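Local atomic coordinates of biofilm-associated surface protein (Staphylococcus aureus, PDB entry 7C7U), a protein that probably promotes biofilm formation as a cell-wall-anchored adhesin, with bound calcium ions that may help modulate its assembly into functional amyloid. Residues N157-N160 / N161-N164; D194-N197 / L198-V202; L42-D45 / D46-N49. All blocks are in the same frame, centred on the assembly; numbering follows the deposited sequence.

Three local contacts sit on the same side of the chain's centre. Interaction 1 (157-164) turns the chain into strand 163-171 and supplies three of the four protein residues at a calcium ion. Interaction 2 (194-202) is the end of helix 193-199, and interaction 3 (42-49) is the single-turn helix 45-48 with its serine N-cap. Their centres lie 16 to 18 Å apart. Interaction 3 touches both others: L42 CD1 is 4.3 Å from L163 CD1, and D43 OD2 is 3.4 Å from V196 CG1. Interactions 1 and 2 do not meet, their nearest atoms being about 7 Å apart. The calcium ion lies about 11 Å from the side chain of L42.

Interaction 1: N157-N160 / N161-N164. With CA (calcium ion), chain C.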
loop_
_atom_site.group_PDB
_atom_site.type_symbol
_atom_site.label_atom_id
_atom_site.label_comp_id
_atom_site.label_asym_id
_atom_site.label_seq_id
_atom_site.Cartn_x
_atom_site.Cartn_y
_atom_site.Cartn_z
ATOM N N ASN A 157 6.517 24.209 -10.895
ATOM C CA ASN A 157 5.217 24.768 -11.246
ATOM C C ASN A 157 4.237 24.346 -10.156
ATOM O O ASN A 157 3.833 23.181 -10.078
ATOM C CB ASN A 157 4.782 24.286 -12.629
ATOM C CG ASN A 157 3.434 24.872 -13.073
ATOM O OD1 ASN A 157 2.847 25.716 -12.398
ATOM N ND2 ASN A 157 2.941 24.412 -14.219
ATOM N N LEU A 158 3.925 25.278 -9.255
ATOM C CA LEU A 158 2.955 25.018 -8.198
ATOM C C LEU A 158 1.538 24.917 -8.724
ATOM O O LEU A 158 0.635 24.638 -7.942
ATOM C CB LEU A 158 3.038 26.116 -7.129
ATOM C CG LEU A 158 4.345 26.176 -6.332
ATOM C CD1 LEU A 158 4.389 27.425 -5.467
ATOM C CD2 LEU A 158 4.499 24.949 -5.481
ATOM N N SER A 159 1.305 25.153 -10.012
ATOM C CA SER A 159 0.014 24.798 -10.580
ATOM C C SER A 159 -0.104 23.291 -10.802
ATOM O O SER A 159 -1.206 22.739 -10.698
ATOM C CB SER A 159 -0.213 25.558 -11.891
ATOM O OG SER A 159 -1.549 25.409 -12.356
ATOM N N ASN A 160 1.012 22.604 -11.054
ATOM C CA ASN A 160 0.970 21.171 -11.328
ATOM C C ASN A 160 1.402 20.320 -10.144
ATOM O O ASN A 160 0.789 19.282 -9.876
ATOM C CB ASN A 160 1.851 20.847 -12.538
ATOM C CG ASN A 160 1.315 21.454 -13.816
ATOM O OD1 ASN A 160 2.067 22.024 -14.605
ATOM N ND2 ASN A 160 0.002 21.346 -14.020
ATOM N N ASN A 161 2.430 20.733 -9.424
ATOM C CA ASN A 161 2.907 20.049 -8.228
ATOM C C ASN A 161 2.496 20.906 -7.027
ATOM O O ASN A 161 3.137 21.917 -6.746
ATOM C CB ASN A 161 4.417 19.879 -8.302
ATOM C CG ASN A 161 4.983 19.076 -7.152
ATOM O OD1 ASN A 161 4.305 18.823 -6.147
ATOM N ND2 ASN A 161 6.252 18.679 -7.287
ATOM N N LYS A 162 1.461 20.480 -6.298
ATOM C CA LYS A 162 0.961 21.275 -5.175
ATOM C C LYS A 162 1.832 21.057 -3.944
ATOM O O LYS A 162 2.659 20.155 -3.892
ATOM C CB LYS A 162 -0.487 20.918 -4.830
ATOM C CG LYS A 162 -1.460 20.920 -5.993
ATOM C CD LYS A 162 -1.535 22.291 -6.608
ATOM C CE LYS A 162 -2.692 22.384 -7.597
ATOM N NZ LYS A 162 -2.571 23.669 -8.336
ATOM N N LEU A 163 1.655 21.908 -2.937
ATOM C CA LEU A 163 2.280 21.670 -1.636
ATOM C C LEU A 163 1.291 20.858 -0.820
ATOM O O LEU A 163 0.348 21.412 -0.246
ATOM C CB LEU A 163 2.661 22.978 -0.950
ATOM C CG LEU A 163 3.569 23.870 -1.802
ATOM C CD1 LEU A 163 3.532 25.307 -1.295
ATOM C CD2 LEU A 163 4.991 23.320 -1.825
ATOM N N ASN A 164 1.488 19.538 -0.780
ATOM C CA ASN A 164 0.469 18.638 -0.238
ATOM C C ASN A 164 0.537 18.560 1.284
ATOM O O ASN A 164 1.582 18.798 1.904
ATOM C CB ASN A 164 0.615 17.228 -0.831
ATOM C CG ASN A 164 0.787 17.259 -2.341
ATOM O OD1 ASN A 164 1.904 17.275 -2.836
ATOM N ND2 ASN A 164 -0.314 17.321 -3.069
HETATM CA CA CA C . 4.001 18.261 -3.906
HETATM O O HOH W 1 6.101 19.398 -3.799
HETATM O O HOH W 2 3.319 16.272 -5.077
#
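K162 folds back over the turn that precedes it. Its NZ donates to S159 O at 2.9 Å, approaching from above the carbonyl plane (42° out of it), and reaches L158 O in a second, weak bond. The bend at chi2 turns the chain back, laying CD 3.5 Å from L158 O before the ammonium arrives. That ammonium also makes a salt bridge with D192, so it is shared between D192, S159 O and, weakly, L158 O. The turn itself is closed by N161 N, which donates to N157 O at 2.9 Å in an almost straight bond (174°); N160 N donates to the same oxygen. N157 OD1 accepts from S159 N, forming an Asx turn. The close-packed side is mainly apolar: the CD2 branch of L158 lies 3.9 Å from CG of L163, the two leucines crossing at a slant, and L163 continues inward onto F187 and T189. L158 CA adds a CA-H...O contact to N161 O at 3.4 Å. The side chains of N157, S159 and N160 are on the exposed part of the turn and pack little against 161-164. N161, itself exposed, turns its amide oxygen to the metal: OD1 binds calcium at 2.3 Å because chi1 (-175°) extends the side chain away from its own N. K162 O binds at 2.3 Å too, and N164 OD1, two waters and D77 complete six ligands. Thus K162 serves the site by its carbonyl while its side chain braces the turn. One carboxylate, that of D77, among neutral oxygens probably leaves the site only partly charge-compensated; the ion's ligands come from the turn, the start of strand 163-171 and D77, so it links these parts.

Interaction 2: D194-N197 / L198-V202; sequences DLVN and LENNV
This is a contact along and just beyond the last turns of a surface helix, 193-199, which lies against strand 359-369. Regular backbone bonds run from L198 N to D194 O and from E199 N to L195 O, the latter 3.0 Å long and fairly straight (169°). The pattern weakens at N200, the first residue to leave helical geometry: its N is shared in two weak bonds, with V196 O at 3.0 Å and N197 O at 3.3 Å. N201 N then donates to L198 O at 2.9 Å, so the chain closes one further, tighter turn. The inner face is apolar. L195 CD2 meets L198 CD1 at 4.1 Å, the side chains slanting across each other, and these leucines rest on A365 and Y367 respectively. On another flank V196 and N200 run side by side and point the same way, CG1 of the valine 3.5 Å from ND2 of the amide; V196 also touches D43. A water links the amides here, donating to N197 OD1 at 2.8 Å and accepting from N200 ND2 at 2.9 Å. E199 CG lies near L195 O, and the bend at chi2 (-98°) then turns the carboxylate away, to a salt bridge with K41. D194 OD2 is hydrogen-bonded to Q256 of strand 252-257. Leucines on one face and water-bridged asparagines on another make this typical of a short amphipathic helix laid on a beta-sheet, its C-terminal end unwinding into an asparagine-rich loop.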
loop_
_atom_site.group_PDB
_atom_site.type_symbol
_atom_site.label_atom_id
_atom_site.label_comp_id
_atom_site.label_asym_id
_atom_site.label_seq_id
_atom_site.Cartn_x
_atom_site.Cartn_y
_atom_site.Cartn_z
ATOM N N ASP A 194 -7.868 30.429 -9.280
ATOM C CA ASP A 194 -9.327 30.356 -9.279
ATOM C C ASP A 194 -9.871 30.118 -7.869
ATOM O O ASP A 194 -10.843 30.771 -7.453
ATOM C CB ASP A 194 -9.819 29.306 -10.275
ATOM C CG ASP A 194 -9.310 27.891 -9.990
ATOM O OD1 ASP A 194 -8.248 27.672 -9.351
ATOM O OD2 ASP A 194 -10.006 26.982 -10.454
ATOM N N LEU A 195 -9.227 29.235 -7.105
ATOM C CA LEU A 195 -9.654 28.975 -5.733
ATOM C C LEU A 195 -9.399 30.182 -4.824
ATOM O O LEU A 195 -10.169 30.430 -3.893
ATOM C CB LEU A 195 -8.954 27.727 -5.194
ATOM C CG LEU A 195 -9.223 26.411 -5.951
ATOM C CD1 LEU A 195 -8.639 25.192 -5.213
ATOM C CD2 LEU A 195 -10.706 26.177 -6.214
ATOM N N VAL A 196 -8.303 30.912 -5.047
ATOM C CA VAL A 196 -8.024 32.112 -4.258
ATOM C C VAL A 196 -9.083 33.182 -4.510
ATOM O O VAL A 196 -9.547 33.851 -3.571
ATOM C CB VAL A 196 -6.605 32.636 -4.568
ATOM C CG1 VAL A 196 -6.447 34.111 -4.123
ATOM C CG2 VAL A 196 -5.565 31.763 -3.900
ATOM N N ASN A 197 -9.489 33.363 -5.775
ATOM C CA ASN A 197 -10.548 34.328 -6.069
ATOM C C ASN A 197 -11.862 33.932 -5.406
ATOM O O ASN A 197 -12.660 34.799 -5.018
ATOM C CB ASN A 197 -10.741 34.473 -7.579
ATOM C CG ASN A 197 -9.555 35.141 -8.260
ATOM O OD1 ASN A 197 -8.629 35.610 -7.598
ATOM N ND2 ASN A 197 -9.574 35.180 -9.590
ATOM N N LEU A 198 -12.128 32.627 -5.317
ATOM C CA LEU A 198 -13.339 32.161 -4.652
ATOM C C LEU A 198 -13.297 32.481 -3.166
ATOM O O LEU A 198 -14.262 33.031 -2.607
ATOM C CB LEU A 198 -13.515 30.649 -4.890
ATOM C CG LEU A 198 -14.151 30.278 -6.233
ATOM C CD1 LEU A 198 -13.709 28.862 -6.663
ATOM C CD2 LEU A 198 -15.677 30.360 -6.132
ATOM N N GLU A 199 -12.172 32.160 -2.509
ATOM C CA GLU A 199 -11.997 32.485 -1.095
ATOM C C GLU A 199 -12.121 33.979 -0.833
ATOM O O GLU A 199 -12.475 34.391 0.286
ATOM C CB GLU A 199 -10.630 32.022 -0.616
ATOM C CG GLU A 199 -10.519 30.524 -0.445
ATOM C CD GLU A 199 -10.706 30.123 0.997
ATOM O OE1 GLU A 199 -9.999 30.700 1.864
ATOM O OE2 GLU A 199 -11.570 29.254 1.264
ATOM N N ASN A 200 -11.815 34.795 -1.837
ATOM C CA ASN A 200 -11.893 36.241 -1.707
ATOM C C ASN A 200 -13.226 36.817 -2.202
ATOM O O ASN A 200 -13.374 38.039 -2.258
ATOM C CB ASN A 200 -10.693 36.870 -2.425
ATOM C CG ASN A 200 -9.402 36.693 -1.634
ATOM O OD1 ASN A 200 -9.420 36.748 -0.408
ATOM N ND2 ASN A 200 -8.283 36.469 -2.325
ATOM N N ASN A 201 -14.213 35.977 -2.522
ATOM C CA ASN A 201 -15.537 36.465 -2.932
ATOM C C ASN A 201 -16.636 35.661 -2.239
ATOM O O ASN A 201 -17.561 35.156 -2.871
ATOM C CB ASN A 201 -15.683 36.422 -4.451
ATOM C CG ASN A 201 -17.066 36.854 -4.934
ATOM O OD1 ASN A 201 -17.664 37.794 -4.393
ATOM N ND2 ASN A 201 -17.596 36.144 -5.940
ATOM N N VAL A 202 -16.553 35.553 -0.910
ATOM C CA VAL A 202 -17.484 34.720 -0.147
ATOM C C VAL A 202 -18.906 35.278 -0.212
ATOM O O VAL A 202 -19.132 36.498 -0.183
ATOM C CB VAL A 202 -16.991 34.588 1.308
ATOM C CG1 VAL A 202 -18.110 34.143 2.261
ATOM C CG2 VAL A 202 -15.795 33.585 1.374
HETATM O O HOH W 3 -8.465 37.114 -5.188
#

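Interaction 3: L42-D45 / D46-N49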
loop_
_atom_site.group_PDB
_atom_site.type_symbol
_atom_site.label_atom_id
_atom_site.label_comp_id
_atom_site.label_asym_id
_atom_site.label_seq_id
_atom_site.Cartn_x
_atom_site.Cartn_y
_atom_site.Cartn_z
ATOM N N LEU A 42 -1.183 30.546 1.483
ATOM C CA LEU A 42 0.171 30.999 1.198
ATOM C C LEU A 42 0.176 31.841 -0.065
ATOM O O LEU A 42 1.011 31.639 -0.956
ATOM C CB LEU A 42 1.109 29.795 1.044
ATOM C CG LEU A 42 1.064 28.777 2.178
ATOM C CD1 LEU A 42 2.039 27.658 1.916
ATOM C CD2 LEU A 42 1.315 29.420 3.547
ATOM N N ASP A 43 -0.759 32.782 -0.152
ATOM C CA ASP A 43 -1.088 33.439 -1.407
ATOM C C ASP A 43 -0.878 34.949 -1.345
ATOM O O ASP A 43 -1.391 35.675 -2.198
ATOM C CB ASP A 43 -2.534 33.133 -1.771
ATOM C CG ASP A 43 -3.517 33.792 -0.811
ATOM O OD1 ASP A 43 -3.134 34.045 0.357
ATOM O OD2 ASP A 43 -4.671 34.042 -1.218
ATOM N N SER A 44 -0.123 35.439 -0.370
ATOM C CA SER A 44 0.108 36.871 -0.269
ATOM C C SER A 44 1.544 37.137 0.142
ATOM O O SER A 44 2.168 36.327 0.836
ATOM C CB SER A 44 -0.819 37.519 0.748
ATOM O OG SER A 44 -0.430 37.155 2.067
ATOM N N ASP A 45 2.050 38.313 -0.265
ATOM C CA ASP A 45 3.367 38.741 0.196
ATOM C C ASP A 45 3.446 38.718 1.716
ATOM O O ASP A 45 4.445 38.259 2.284
ATOM C CB ASP A 45 3.700 40.150 -0.320
ATOM C CG ASP A 45 3.886 40.211 -1.832
ATOM O OD1 ASP A 45 4.188 39.178 -2.461
ATOM O OD2 ASP A 45 3.757 41.323 -2.392
ATOM N N ASP A 46 2.406 39.212 2.399
ATOM C CA ASP A 46 2.394 39.158 3.855
ATOM C C ASP A 46 2.600 37.728 4.342
ATOM O O ASP A 46 3.506 37.450 5.135
ATOM C CB ASP A 46 1.083 39.725 4.406
ATOM C CG ASP A 46 1.055 41.253 4.416
ATOM O OD1 ASP A 46 1.989 41.884 3.870
ATOM O OD2 ASP A 46 0.094 41.826 4.966
ATOM N N ALA A 47 1.751 36.809 3.877
ATOM C CA ALA A 47 1.898 35.406 4.265
ATOM C C ALA A 47 3.254 34.867 3.849
ATOM O O ALA A 47 3.859 34.066 4.570
ATOM C CB ALA A 47 0.776 34.568 3.652
ATOM N N LEU A 48 3.760 35.308 2.695
ATOM C CA LEU A 48 5.024 34.762 2.209
ATOM C C LEU A 48 6.217 35.299 2.980
ATOM O O LEU A 48 7.255 34.627 3.035
ATOM C CB LEU A 48 5.208 35.066 0.724
ATOM C CG LEU A 48 4.363 34.208 -0.220
ATOM C CD1 LEU A 48 4.600 34.581 -1.680
ATOM C CD2 LEU A 48 4.657 32.766 0.018
ATOM N N ASN A 49 6.084 36.476 3.591
ATOM C CA ASN A 49 7.158 37.069 4.369
ATOM C C ASN A 49 7.131 36.651 5.835
ATOM O O ASN A 49 7.873 37.212 6.642
ATOM C CB ASN A 49 7.115 38.592 4.252
ATOM C CG ASN A 49 8.463 39.231 4.540
ATOM O OD1 ASN A 49 8.560 40.219 5.277
ATOM N ND2 ASN A 49 9.516 38.657 3.965
#
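S44 O accepts from L48 N at 2.7 Å, the shortest hydrogen bond joining the loop to the brief helix 45-48. The amide nitrogen lies nearly in line with the carbonyl, although the N-H itself is bent (146°). Around the same oxygen the leucine packs its CG at 3.2 Å, so L48 meets S44 with both backbone and side chain. The serine is the N-cap: its OG accepts from A47 N at 2.9 Å, close to straight (166°). This works because chi1 of 72° sets OG between the backbone N and the carbonyl carbon, swinging it over the first turn, where it also comes 3.3 Å from the methyl of A47. The next backbone bond, N49 N to D45 O at 2.8 Å, carries the pattern one residue further, and N49 then leaves helical geometry. L48 CD2 lies 3.9 Å from L42 O. L42 and L48 both pack on V148, and L48 also touches I152; L48 O is held in addition by T147 OG1. The outer side is acidic. D45 and D46 send their carboxylates from the first residues of the helix, OD2 of D45 and OD1 of D46 being 6.5 Å apart, so they do not meet; D45 OD1 makes a salt bridge with K190. The chemistry is that of a helix start in which the serine hydroxyl supplies the acceptor for A47 N, and acidic groups stand near the positive end of the helix dipole, where their charge would probably be favourable. L48 packing joins the single turn to helix 148-152, while the D45 salt bridge ties it to K190.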